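Local coordinates for 4,5-DOPA dioxygenase extradiol (Escherichia coli, PDB 2PW6), which opens the aromatic ring of L-DOPA between carbons 4 and 5 by extradiol cleavage in vitro, its physiological substrate being unknown, at residues V65-T70 and A96-L101; W117-G122 and M138-I143; P148-F153 and G209-H214; W193-N198 and E256-G261. All blocks are in the same frame, centred on the assembly; numbering follows the deposited sequence.

Contacts 1, 2 and 4 are largely buried; contact 3 lies nearer the surface, with one exposed participant. Contacts 1 and 2 share the main sheet: 65-70 and 138-143 lie on adjacent strands, and the contact centres are about 12 Å apart. Contact 1 is wholly apolar, whereas contact 2, about 10 Å from the centre of the chain, combines an amide grip on the backbone with aromatic packing. Helix 149-159 of contact 3 follows strand 138-144, and Ile143 touches His152. Contact 4 lies across the chain's centre from contacts 1 and 2; it sets a helix against a small hairpin, chiefly through one isoleucine, with a bridging water.

Contact 1: V65-T70 and A96-L101; sequences VTAMET and ALAQRL
A chi1 of 158° swings CG1 of Val65 to the far side from its backbone N and leaves CG2 anti to the carbonyl carbon, so the isopropyl group spreads its two methyls along the helix, one onto Ala98 and the other onto Leu101. Val65 CG1 lies 3.8 Å from Ala98 CB. The second methyl meets the branch point of Leu101, Val65 CG2 to Leu101 CG being 4.1 Å, and those two side chains run obliquely past each other. In Leu101, CG lies roughly opposite the backbone N (chi1 -151°), directing the isobutyl group toward the sheet. Just past the end of the strand, Ala67 adds the third touch: Ala67 CB is 3.8 Å from Ala98 CB, methyl against methyl. Ala98 is therefore met by two residues of 65-70 at once, and having nothing beyond CB it allows the backbones to come close, with the CA atoms of Ala67 and Ala98 5.5 Å apart.

This is helix 95-105 lying on the sheet. It joins strand 63-66 to its parallel neighbour 110-113, so the arrangement is a beta-alpha-beta crossover with a long connection ahead of the helix. Val139 on the adjoining strand also receives Ala98 and Leu101, while Thr66 points away from the helix. On the outer side Arg100 forms a salt bridge with Glu165.

No hydrogen bond or charge pair joins the two segments. The helix is held here by the fit of small aliphatic groups, and the contact depends on burial and shape rather than on direction.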
loop_
_atom_site.group_PDB
_atom_site.type_symbol
_atom_site.label_atom_id
_atom_site.label_comp_id
_atom_site.label_asym_id
_atom_site.label_seq_id
_atom_site.Cartn_x
_atom_site.Cartn_y
_atom_site.Cartn_z
ATOM N N VAL A 65 13.811 -13.542 2.487
ATOM C CA VAL A 65 13.184 -14.524 1.604
ATOM C C VAL A 65 11.996 -15.094 2.389
ATOM O O VAL A 65 12.094 -15.307 3.598
ATOM C CB VAL A 65 14.192 -15.653 1.207
ATOM C CG1 VAL A 65 13.507 -16.939 0.765
ATOM C CG2 VAL A 65 15.157 -15.220 0.159
ATOM N N THR A 66 10.862 -15.291 1.731
ATOM C CA THR A 66 9.729 -15.977 2.335
ATOM C C THR A 66 9.366 -17.176 1.465
ATOM O O THR A 66 9.469 -17.117 0.264
ATOM C CB THR A 66 8.451 -15.109 2.439
ATOM O OG1 THR A 66 7.823 -15.024 1.151
ATOM C CG2 THR A 66 8.747 -13.729 2.944
ATOM N N ALA A 67 8.920 -18.257 2.073
ATOM C CA ALA A 67 8.396 -19.358 1.285
ATOM C C ALA A 67 6.888 -19.277 1.286
ATOM O O ALA A 67 6.232 -20.103 0.663
ATOM C CB ALA A 67 8.873 -20.689 1.815
HETATM N N MSE A 68 6.348 -18.266 1.973
HETATM C CA MSE A 68 4.913 -17.941 1.938
HETATM C C MSE A 68 4.020 -19.046 2.524
HETATM O O MSE A 68 3.079 -19.504 1.877
HETATM C CB MSE A 68 4.462 -17.582 0.516
HETATM C CG MSE A 68 5.129 -16.341 -0.038
HETATM SE SE MSE A 68 4.578 -15.888 -1.824
HETATM C CE MSE A 68 2.702 -15.532 -1.551
ATOM N N GLU A 69 4.324 -19.445 3.758
ATOM C CA GLU A 69 3.548 -20.446 4.499
ATOM C C GLU A 69 2.487 -19.808 5.409
ATOM O O GLU A 69 2.104 -20.393 6.436
ATOM C CB GLU A 69 4.500 -21.333 5.324
ATOM N N THR A 70 2.034 -18.601 5.046
ATOM C CA THR A 70 1.006 -17.871 5.801
ATOM C C THR A 70 0.710 -16.516 5.170
ATOM O O THR A 70 -0.192 -15.790 5.619
ATOM C CB THR A 70 1.411 -17.710 7.284
ATOM N N ALA A 96 11.012 -25.375 -1.101
ATOM C CA ALA A 96 12.169 -25.895 -1.860
ATOM C C ALA A 96 12.948 -24.789 -2.595
ATOM O O ALA A 96 14.187 -24.692 -2.495
ATOM C CB ALA A 96 11.748 -26.986 -2.855
ATOM N N LEU A 97 12.218 -23.960 -3.332
ATOM C CA LEU A 97 12.837 -22.791 -3.979
ATOM C C LEU A 97 13.439 -21.826 -2.952
ATOM O O LEU A 97 14.532 -21.313 -3.175
ATOM C CB LEU A 97 11.850 -22.068 -4.900
ATOM C CG LEU A 97 12.334 -20.775 -5.562
ATOM C CD1 LEU A 97 13.713 -20.892 -6.239
ATOM C CD2 LEU A 97 11.282 -20.287 -6.539
ATOM N N ALA A 98 12.763 -21.616 -1.826
ATOM C CA ALA A 98 13.316 -20.734 -0.758
ATOM C C ALA A 98 14.664 -21.169 -0.223
ATOM O O ALA A 98 15.558 -20.337 -0.031
ATOM C CB ALA A 98 12.355 -20.550 0.366
ATOM N N GLN A 99 14.815 -22.480 0.018
ATOM C CA GLN A 99 16.051 -23.066 0.534
ATOM C C GLN A 99 17.114 -22.994 -0.528
ATOM O O GLN A 99 18.287 -22.668 -0.243
ATOM C CB GLN A 99 15.778 -24.536 0.940
ATOM C CG GLN A 99 16.996 -25.463 1.078
ATOM C CD GLN A 99 16.567 -26.951 1.303
ATOM O OE1 GLN A 99 15.464 -27.226 1.808
ATOM N NE2 GLN A 99 17.413 -27.880 0.893
ATOM N N ARG A 100 16.710 -23.304 -1.755
ATOM C CA ARG A 100 17.599 -23.187 -2.896
ATOM C C ARG A 100 18.092 -21.725 -3.128
ATOM O O ARG A 100 19.232 -21.503 -3.519
ATOM C CB ARG A 100 16.943 -23.801 -4.139
ATOM C CG ARG A 100 17.700 -23.595 -5.454
ATOM C CD ARG A 100 19.051 -24.321 -5.568
ATOM N NE ARG A 100 19.721 -23.967 -6.839
ATOM C CZ ARG A 100 20.958 -23.488 -6.962
ATOM N NH1 ARG A 100 21.742 -23.304 -5.895
ATOM N NH2 ARG A 100 21.434 -23.215 -8.175
ATOM N N LEU A 101 17.236 -20.750 -2.827
ATOM C CA LEU A 101 17.591 -19.320 -2.869
ATOM C C LEU A 101 18.601 -19.002 -1.779
ATOM O O LEU A 101 19.624 -18.362 -2.048
ATOM C CB LEU A 101 16.335 -18.451 -2.714
ATOM C CG LEU A 101 16.231 -17.057 -3.339
ATOM C CD1 LEU A 101 17.222 -16.823 -4.470
ATOM C CD2 LEU A 101 14.845 -16.937 -3.876
#

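Contact 2: W117-G122 and M138-I143; sequences WGFDHG and MVQLSI. With ZN (zinc ion), chain C.
Beside the zinc-binding pocket, the loop leading into helix 121-130 lays Trp117 and Phe119 against Gln140 of strand 138-144; the side chain of Phe119 is about 8 Å from that of the zinc ligand His57. The Gln140 amide grips one residue's backbone at two points. Gln140 NE2 donates to Trp117 O at 2.7 Å, nearly straight at 169°, with the acceptor in the amide plane. Gln140 OE1 accepts from Trp117 N at 2.9 Å and also bonds the hydroxyl of Thr66, which fixes the rotation of the amide. Gln140 can do this because its chain stays extended beyond CG and carries the amide to the loop.

The rest is packing around that grip. The indole ring is turned only 29° from the amide plane, Trp117 CE3 is 3.6 Å from Gln140 CB, and Trp117 CH2 reaches Ser142 CB at 3.5 Å. Strand 138-144 runs between 63-66 and 50-60 in the mixed sheet, and Gln140 and Ser142 both point toward the loop. Gln140 NE2 lies over one face of the Phe119 ring, 3.6 Å from Phe119 CZ and offset toward the rim, while Met138, a selenomethionine, makes an oblique Met-aromatic contact, Met138 SE to Phe119 CZ 4.0 Å.

A leucine in place of Gln140 would probably leave the backbone N and O of Trp117 without their mates and set the loop free to shift.

Farther along, Asp120 caps the helix start, and His121 ND1 binds, at 2.5 Å, another zinc ion, shared with His121 of the second subunit and distinct from the one held by His22, His57 and His234.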
loop_
_atom_site.group_PDB
_atom_site.type_symbol
_atom_site.label_atom_id
_atom_site.label_comp_id
_atom_site.label_asym_id
_atom_site.label_seq_id
_atom_site.Cartn_x
_atom_site.Cartn_y
_atom_site.Cartn_z
ATOM N N TRP A 117 4.817 -11.874 2.719
ATOM C CA TRP A 117 4.626 -10.407 2.846
ATOM C C TRP A 117 3.474 -9.959 1.969
ATOM O O TRP A 117 3.312 -10.454 0.861
ATOM C CB TRP A 117 5.874 -9.654 2.386
ATOM C CG TRP A 117 7.144 -10.109 3.023
ATOM C CD1 TRP A 117 7.334 -10.464 4.360
ATOM C CD2 TRP A 117 8.404 -10.267 2.386
ATOM N NE1 TRP A 117 8.642 -10.823 4.560
ATOM C CE2 TRP A 117 9.316 -10.726 3.366
ATOM C CE3 TRP A 117 8.856 -10.095 1.078
ATOM C CZ2 TRP A 117 10.640 -10.970 3.072
ATOM C CZ3 TRP A 117 10.163 -10.340 0.796
ATOM C CH2 TRP A 117 11.045 -10.756 1.773
ATOM N N GLY A 118 2.679 -9.008 2.422
ATOM C CA GLY A 118 1.648 -8.455 1.541
ATOM C C GLY A 118 2.245 -7.976 0.217
ATOM O O GLY A 118 3.384 -7.495 0.158
ATOM N N PHE A 119 1.482 -8.146 -0.860
ATOM C CA PHE A 119 1.858 -7.638 -2.167
ATOM C C PHE A 119 1.406 -6.183 -2.278
ATOM O O PHE A 119 0.248 -5.877 -2.011
ATOM C CB PHE A 119 1.202 -8.476 -3.275
ATOM C CG PHE A 119 1.779 -9.863 -3.416
ATOM C CD1 PHE A 119 2.843 -10.104 -4.278
ATOM C CD2 PHE A 119 1.269 -10.921 -2.677
ATOM C CE1 PHE A 119 3.389 -11.371 -4.418
ATOM C CE2 PHE A 119 1.818 -12.213 -2.800
ATOM C CZ PHE A 119 2.878 -12.424 -3.669
ATOM N N ASP A 120 2.316 -5.289 -2.648
ATOM C CA ASP A 120 1.897 -3.938 -3.081
ATOM C C ASP A 120 0.846 -3.972 -4.219
ATOM O O ASP A 120 0.823 -4.914 -5.006
ATOM C CB ASP A 120 3.120 -3.133 -3.516
ATOM C CG ASP A 120 3.934 -3.833 -4.535
ATOM O OD1 ASP A 120 4.694 -4.756 -4.193
ATOM O OD2 ASP A 120 3.877 -3.446 -5.699
ATOM N N HIS A 121 -0.001 -2.946 -4.310
ATOM C CA HIS A 121 -1.009 -2.880 -5.375
ATOM C C HIS A 121 -0.470 -3.090 -6.782
ATOM O O HIS A 121 -1.106 -3.768 -7.613
ATOM C CB HIS A 121 -1.778 -1.568 -5.354
ATOM C CG HIS A 121 -3.115 -1.687 -4.719
ATOM N ND1 HIS A 121 -3.384 -1.189 -3.464
ATOM C CD2 HIS A 121 -4.262 -2.277 -5.150
ATOM C CE1 HIS A 121 -4.652 -1.434 -3.161
ATOM N NE2 HIS A 121 -5.199 -2.109 -4.159
ATOM N N GLY A 122 0.687 -2.491 -7.042
ATOM C CA GLY A 122 1.341 -2.589 -8.335
ATOM C C GLY A 122 1.767 -4.003 -8.677
ATOM O O GLY A 122 1.613 -4.430 -9.820
HETATM N N MSE A 138 5.650 -19.999 -5.447
HETATM C CA MSE A 138 6.250 -18.684 -5.371
HETATM C C MSE A 138 7.032 -18.437 -4.095
HETATM O O MSE A 138 6.694 -18.941 -3.041
HETATM C CB MSE A 138 5.145 -17.639 -5.531
HETATM C CG MSE A 138 5.603 -16.264 -5.901
HETATM SE SE MSE A 138 4.032 -15.125 -6.328
HETATM C CE MSE A 138 3.941 -15.415 -8.240
ATOM N N VAL A 139 8.088 -17.647 -4.256
ATOM C CA VAL A 139 8.933 -17.106 -3.206
ATOM C C VAL A 139 9.039 -15.559 -3.379
ATOM O O VAL A 139 9.151 -15.054 -4.490
ATOM C CB VAL A 139 10.303 -17.834 -3.283
ATOM C CG1 VAL A 139 11.391 -17.039 -2.709
ATOM C CG2 VAL A 139 10.216 -19.240 -2.546
ATOM N N GLN A 140 8.961 -14.814 -2.284
ATOM C CA GLN A 140 9.310 -13.377 -2.296
ATOM C C GLN A 140 10.760 -13.123 -1.833
ATOM O O GLN A 140 11.220 -13.702 -0.848
ATOM C CB GLN A 140 8.335 -12.597 -1.433
ATOM C CG GLN A 140 6.871 -12.772 -1.850
ATOM C CD GLN A 140 5.942 -12.449 -0.736
ATOM O OE1 GLN A 140 6.031 -13.040 0.347
ATOM N NE2 GLN A 140 5.052 -11.496 -0.958
ATOM N N LEU A 141 11.474 -12.301 -2.596
ATOM C CA LEU A 141 12.820 -11.864 -2.281
ATOM C C LEU A 141 12.836 -10.328 -2.063
ATOM O O LEU A 141 12.225 -9.588 -2.843
ATOM C CB LEU A 141 13.778 -12.228 -3.423
ATOM C CG LEU A 141 15.245 -11.781 -3.257
ATOM C CD1 LEU A 141 15.948 -12.549 -2.089
ATOM C CD2 LEU A 141 15.963 -11.983 -4.565
ATOM N N SER A 142 13.526 -9.869 -1.020
ATOM C CA SER A 142 13.537 -8.453 -0.675
ATOM C C SER A 142 14.842 -7.810 -1.157
ATOM O O SER A 142 15.827 -8.508 -1.492
ATOM C CB SER A 142 13.327 -8.247 0.823
ATOM O OG SER A 142 14.520 -8.489 1.535
ATOM N N ILE A 143 14.842 -6.477 -1.231
ATOM C CA ILE A 143 15.980 -5.734 -1.794
ATOM C C ILE A 143 16.743 -5.153 -0.615
ATOM O O ILE A 143 16.175 -4.468 0.195
ATOM C CB ILE A 143 15.476 -4.600 -2.787
ATOM C CG1 ILE A 143 14.883 -5.213 -4.065
ATOM C CG2 ILE A 143 16.597 -3.606 -3.158
ATOM C CD1 ILE A 143 13.772 -4.368 -4.696
HETATM ZN ZN ZN C . -1.995 0.498 -2.213
#

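Contact 3: P148-F153 and G209-H214; sequences PAAWHF and GPVEQH
Val211 forms the densely packed part of this contact. A chi1 of 56° puts its CG1 between the backbone N and the carbonyl carbon and leaves CG2 anti to N, directed into the angle between Phe153 and Ala150, two residues three apart on helix 149-159. Val211 CG2 lies 3.6 Å from Phe153 CD2 and 4.1 Å from Ala150 CB. The Val211 and Phe153 side chains run antiparallel alongside one another. Deeper in, His214 adds an aromatic neighbour: His214 CD2 is 4.0 Å from Phe153 CE1, the ring planes inclined at 50° and the side chains crossing at about a right angle. His214 ND1 is bonded to the backbone N of Leu216, which limits the turning of the imidazole. Leu242 of helix 236-243 and Val217 also touch Phe153.

On the exposed side a single, though close, touch remains. Glu212 starts away from the helix, but its chain bends at chi2 and brings the carboxylate back, Glu212 OE1 standing 3.2 Å from Ala150 CB. It finds only a methyl there among the residues of 148-153.

The short 3-10 turn 211-213, closed by His214 N to Val211 O at 2.8 Å, thus lies against the first turn of the helix. No hydrogen bond crosses between the segments, so apolar contact does the holding, while the carboxylate near the start of the helix might add a weak electrostatic attraction.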
loop_
_atom_site.group_PDB
_atom_site.type_symbol
_atom_site.label_atom_id
_atom_site.label_comp_id
_atom_site.label_asym_id
_atom_site.label_seq_id
_atom_site.Cartn_x
_atom_site.Cartn_y
_atom_site.Cartn_z
ATOM N N PRO A 148 24.870 -0.956 -2.519
ATOM C CA PRO A 148 24.876 -0.129 -3.716
ATOM C C PRO A 148 24.371 -0.857 -4.943
ATOM O O PRO A 148 24.309 -2.093 -4.963
ATOM C CB PRO A 148 26.374 0.214 -3.892
ATOM C CG PRO A 148 27.106 -1.025 -3.312
ATOM C CD PRO A 148 26.241 -1.406 -2.142
ATOM N N ALA A 149 24.081 -0.078 -5.983
ATOM C CA ALA A 149 23.501 -0.550 -7.239
ATOM C C ALA A 149 24.218 -1.735 -7.903
ATOM O O ALA A 149 23.554 -2.585 -8.534
ATOM C CB ALA A 149 23.388 0.621 -8.244
ATOM N N ALA A 150 25.554 -1.725 -7.822
ATOM C CA ALA A 150 26.427 -2.742 -8.387
ATOM C C ALA A 150 26.160 -4.123 -7.734
ATOM O O ALA A 150 26.140 -5.155 -8.399
ATOM C CB ALA A 150 27.901 -2.322 -8.186
ATOM N N TRP A 151 25.930 -4.085 -6.430
ATOM C CA TRP A 151 25.623 -5.233 -5.611
ATOM C C TRP A 151 24.275 -5.865 -6.029
ATOM O O TRP A 151 24.181 -7.085 -6.253
ATOM C CB TRP A 151 25.641 -4.788 -4.133
ATOM C CG TRP A 151 25.580 -5.910 -3.150
ATOM C CD1 TRP A 151 26.639 -6.516 -2.507
ATOM C CD2 TRP A 151 24.390 -6.573 -2.682
ATOM N NE1 TRP A 151 26.171 -7.504 -1.662
ATOM C CE2 TRP A 151 24.800 -7.560 -1.749
ATOM C CE3 TRP A 151 23.018 -6.420 -2.956
ATOM C CZ2 TRP A 151 23.886 -8.393 -1.088
ATOM C CZ3 TRP A 151 22.109 -7.243 -2.293
ATOM C CH2 TRP A 151 22.553 -8.223 -1.369
ATOM N N HIS A 152 23.243 -5.035 -6.160
ATOM C CA HIS A 152 21.965 -5.487 -6.697
ATOM C C HIS A 152 22.073 -6.051 -8.095
ATOM O O HIS A 152 21.384 -7.021 -8.411
ATOM C CB HIS A 152 20.944 -4.377 -6.625
ATOM C CG HIS A 152 20.780 -3.842 -5.238
ATOM N ND1 HIS A 152 20.115 -4.539 -4.258
ATOM C CD2 HIS A 152 21.250 -2.712 -4.649
ATOM C CE1 HIS A 152 20.139 -3.841 -3.135
ATOM N NE2 HIS A 152 20.826 -2.730 -3.344
ATOM N N PHE A 153 22.938 -5.469 -8.932
ATOM C CA PHE A 153 23.258 -6.066 -10.242
ATOM C C PHE A 153 23.919 -7.450 -10.066
ATOM O O PHE A 153 23.538 -8.407 -10.747
ATOM C CB PHE A 153 24.141 -5.133 -11.106
ATOM C CG PHE A 153 24.392 -5.647 -12.526
ATOM C CD1 PHE A 153 23.577 -5.255 -13.575
ATOM C CD2 PHE A 153 25.449 -6.510 -12.799
ATOM C CE1 PHE A 153 23.806 -5.719 -14.875
ATOM C CE2 PHE A 153 25.673 -7.003 -14.084
ATOM C CZ PHE A 153 24.846 -6.588 -15.129
ATOM N N GLY A 209 30.266 -4.977 -20.192
ATOM C CA GLY A 209 31.560 -4.561 -19.670
ATOM C C GLY A 209 31.615 -4.720 -18.163
ATOM O O GLY A 209 30.755 -5.390 -17.593
ATOM N N PRO A 210 32.616 -4.102 -17.500
ATOM C CA PRO A 210 32.688 -4.189 -16.032
ATOM C C PRO A 210 31.481 -3.536 -15.369
ATOM O O PRO A 210 31.099 -2.433 -15.757
ATOM C CB PRO A 210 33.968 -3.411 -15.672
ATOM C CG PRO A 210 34.733 -3.265 -16.968
ATOM C CD PRO A 210 33.708 -3.289 -18.069
ATOM N N VAL A 211 30.907 -4.224 -14.378
ATOM C CA VAL A 211 29.707 -3.792 -13.641
ATOM C C VAL A 211 29.824 -2.346 -13.131
ATOM O O VAL A 211 28.927 -1.530 -13.336
ATOM C CB VAL A 211 29.359 -4.806 -12.484
ATOM C CG1 VAL A 211 30.555 -4.997 -11.541
ATOM C CG2 VAL A 211 28.105 -4.400 -11.705
ATOM N N GLU A 212 30.961 -2.051 -12.506
ATOM C CA GLU A 212 31.291 -0.740 -11.960
ATOM C C GLU A 212 31.179 0.405 -12.965
ATOM O O GLU A 212 30.977 1.556 -12.575
ATOM C CB GLU A 212 32.715 -0.767 -11.388
ATOM C CG GLU A 212 32.907 -1.696 -10.193
ATOM C CD GLU A 212 32.101 -1.277 -8.957
ATOM O OE1 GLU A 212 30.856 -1.437 -8.970
ATOM O OE2 GLU A 212 32.722 -0.809 -7.966
ATOM N N GLN A 213 31.325 0.084 -14.244
ATOM C CA GLN A 213 31.217 1.068 -15.310
ATOM C C GLN A 213 29.888 0.977 -16.087
ATOM O O GLN A 213 29.732 1.643 -17.119
ATOM C CB GLN A 213 32.411 0.972 -16.294
ATOM C CG GLN A 213 33.760 0.486 -15.726
ATOM C CD GLN A 213 34.449 1.483 -14.777
ATOM O OE1 GLN A 213 34.021 2.633 -14.625
ATOM N NE2 GLN A 213 35.534 1.029 -14.132
ATOM N N HIS A 214 28.928 0.184 -15.608
ATOM C CA HIS A 214 27.612 0.076 -16.288
ATOM C C HIS A 214 26.806 1.362 -16.070
ATOM O O HIS A 214 26.598 1.768 -14.928
ATOM C CB HIS A 214 26.826 -1.144 -15.779
ATOM C CG HIS A 214 25.736 -1.620 -16.696
ATOM N ND1 HIS A 214 24.736 -0.797 -17.172
ATOM C CD2 HIS A 214 25.470 -2.852 -17.195
ATOM C CE1 HIS A 214 23.914 -1.492 -17.939
ATOM N NE2 HIS A 214 24.337 -2.743 -17.973
#

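Contact 4: W193-N198 and E256-G261; sequences WATSFN and EGIEMG
A helix packs here against the first strand of a two-stranded antiparallel hairpin: Ala194, Thr195 and Asn198 of helix 192-202 receive Ile258, mainly through its terminal methyl. Ile258 CD1 lies 3.9 Å from Thr195 OG1 and 4.1 Å from Ala194 O. Ile258 CD1 is also 4.3 Å from Ala194 CB and just as far from Asn198 CB. Ile258 CG1 stands anti to the carbonyl carbon (chi1 -57°) and the chain continues extended, which carries CD1 out to the helix; Ile258 and Thr195 cross at about a right angle.

At one end, Ala194 CB meets Gly261 O at 3.4 Å. At the other the joint is polar: a water accepts from Asn198 ND2 at 2.9 Å and from Gly257 N at 3.1 Å. Asn198 OD1 is bonded to Ser264 OG on the partner strand, and through the water the amide also reaches the loop residue Gly257. A salt bridge from Glu256 to Lys202 adds a second tie.

The side chain of Asn198 is about 10 Å from that of the zinc ligand His177, so the contact lies near, but not in, the metal site of the LigB-type catalytic domain.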
loop_
_atom_site.group_PDB
_atom_site.type_symbol
_atom_site.label_atom_id
_atom_site.label_comp_id
_atom_site.label_asym_id
_atom_site.label_seq_id
_atom_site.Cartn_x
_atom_site.Cartn_y
_atom_site.Cartn_z
ATOM N N TRP A 193 12.247 15.723 -18.756
ATOM C CA TRP A 193 13.278 15.099 -17.951
ATOM C C TRP A 193 12.953 13.600 -17.727
ATOM O O TRP A 193 13.840 12.756 -17.769
ATOM C CB TRP A 193 13.491 15.878 -16.630
ATOM C CG TRP A 193 12.274 15.934 -15.761
ATOM C CD1 TRP A 193 11.343 16.903 -15.744
ATOM C CD2 TRP A 193 11.864 14.959 -14.788
ATOM N NE1 TRP A 193 10.353 16.607 -14.830
ATOM C CE2 TRP A 193 10.655 15.414 -14.227
ATOM C CE3 TRP A 193 12.398 13.734 -14.345
ATOM C CZ2 TRP A 193 9.976 14.706 -13.238
ATOM C CZ3 TRP A 193 11.708 13.023 -13.371
ATOM C CH2 TRP A 193 10.521 13.517 -12.822
ATOM N N ALA A 194 11.676 13.282 -17.539
ATOM C CA ALA A 194 11.223 11.891 -17.478
ATOM C C ALA A 194 11.602 11.100 -18.730
ATOM O O ALA A 194 12.159 9.992 -18.605
ATOM C CB ALA A 194 9.716 11.797 -17.177
ATOM N N THR A 195 11.314 11.651 -19.918
ATOM C CA THR A 195 11.639 11.002 -21.209
ATOM C C THR A 195 13.142 10.918 -21.377
ATOM O O THR A 195 13.685 9.881 -21.799
ATOM C CB THR A 195 11.011 11.767 -22.420
ATOM O OG1 THR A 195 9.587 11.613 -22.405
ATOM C CG2 THR A 195 11.524 11.230 -23.732
ATOM N N SER A 196 13.826 12.018 -21.054
ATOM C CA SER A 196 15.295 12.007 -21.026
ATOM C C SER A 196 15.865 10.792 -20.225
ATOM O O SER A 196 16.582 9.959 -20.789
ATOM C CB SER A 196 15.849 13.333 -20.479
ATOM O OG SER A 196 17.248 13.424 -20.692
ATOM N N PHE A 197 15.546 10.688 -18.927
ATOM C CA PHE A 197 16.131 9.598 -18.106
ATOM C C PHE A 197 15.719 8.230 -18.620
ATOM O O PHE A 197 16.547 7.330 -18.724
ATOM C CB PHE A 197 15.827 9.724 -16.616
ATOM C CG PHE A 197 16.504 8.650 -15.767
ATOM C CD1 PHE A 197 17.831 8.799 -15.364
ATOM C CD2 PHE A 197 15.803 7.488 -15.383
ATOM C CE1 PHE A 197 18.460 7.795 -14.579
ATOM C CE2 PHE A 197 16.414 6.499 -14.604
ATOM C CZ PHE A 197 17.748 6.647 -14.205
ATOM N N ASN A 198 14.452 8.100 -18.990
ATOM C CA ASN A 198 13.918 6.855 -19.528
ATOM C C ASN A 198 14.669 6.347 -20.757
ATOM O O ASN A 198 14.969 5.147 -20.872
ATOM C CB ASN A 198 12.440 7.029 -19.846
ATOM C CG ASN A 198 11.686 5.717 -19.859
ATOM O OD1 ASN A 198 11.463 5.093 -18.803
ATOM N ND2 ASN A 198 11.262 5.297 -21.045
ATOM N N GLU A 256 5.791 -0.277 -22.800
ATOM C CA GLU A 256 6.502 0.877 -22.306
ATOM C C GLU A 256 5.565 2.032 -22.383
ATOM O O GLU A 256 4.511 1.910 -22.942
ATOM C CB GLU A 256 7.752 1.147 -23.108
ATOM C CG GLU A 256 7.514 2.017 -24.308
ATOM C CD GLU A 256 8.731 2.180 -25.155
ATOM O OE1 GLU A 256 9.506 3.107 -24.909
ATOM O OE2 GLU A 256 8.913 1.376 -26.073
ATOM N N GLY A 257 5.930 3.140 -21.769
ATOM C CA GLY A 257 4.964 4.161 -21.451
ATOM C C GLY A 257 5.398 5.060 -20.333
ATOM O O GLY A 257 6.086 4.648 -19.456
ATOM N N ILE A 258 5.005 6.307 -20.382
ATOM C CA ILE A 258 5.173 7.159 -19.256
ATOM C C ILE A 258 3.858 7.751 -18.970
ATOM O O ILE A 258 3.341 8.493 -19.754
ATOM C CB ILE A 258 6.128 8.276 -19.528
ATOM C CG1 ILE A 258 7.462 7.728 -19.970
ATOM C CG2 ILE A 258 6.323 9.078 -18.297
ATOM C CD1 ILE A 258 8.517 8.703 -19.971
ATOM N N GLU A 259 3.307 7.401 -17.837
ATOM C CA GLU A 259 2.004 7.898 -17.406
ATOM C C GLU A 259 2.113 9.031 -16.386
ATOM O O GLU A 259 3.078 9.118 -15.639
ATOM C CB GLU A 259 1.160 6.765 -16.804
ATOM C CG GLU A 259 0.868 5.649 -17.750
ATOM C CD GLU A 259 -0.058 6.072 -18.862
ATOM O OE1 GLU A 259 -0.997 6.857 -18.613
ATOM O OE2 GLU A 259 0.148 5.607 -19.994
HETATM N N MSE A 260 1.093 9.876 -16.361
HETATM C CA MSE A 260 0.991 11.003 -15.432
HETATM C C MSE A 260 2.245 11.866 -15.343
HETATM O O MSE A 260 2.588 12.347 -14.266
HETATM C CB MSE A 260 0.563 10.509 -14.059
HETATM C CG MSE A 260 -0.797 9.808 -14.091
HETATM SE SE MSE A 260 -1.270 8.974 -12.390
HETATM C CE MSE A 260 -0.091 7.432 -12.493
ATOM N N GLY A 261 2.920 12.035 -16.485
ATOM C CA GLY A 261 4.103 12.866 -16.595
ATOM C C GLY A 261 5.411 12.229 -16.151
ATOM O O GLY A 261 6.436 12.422 -16.800
HETATM O O HOH W 1 8.811 3.717 -20.858
#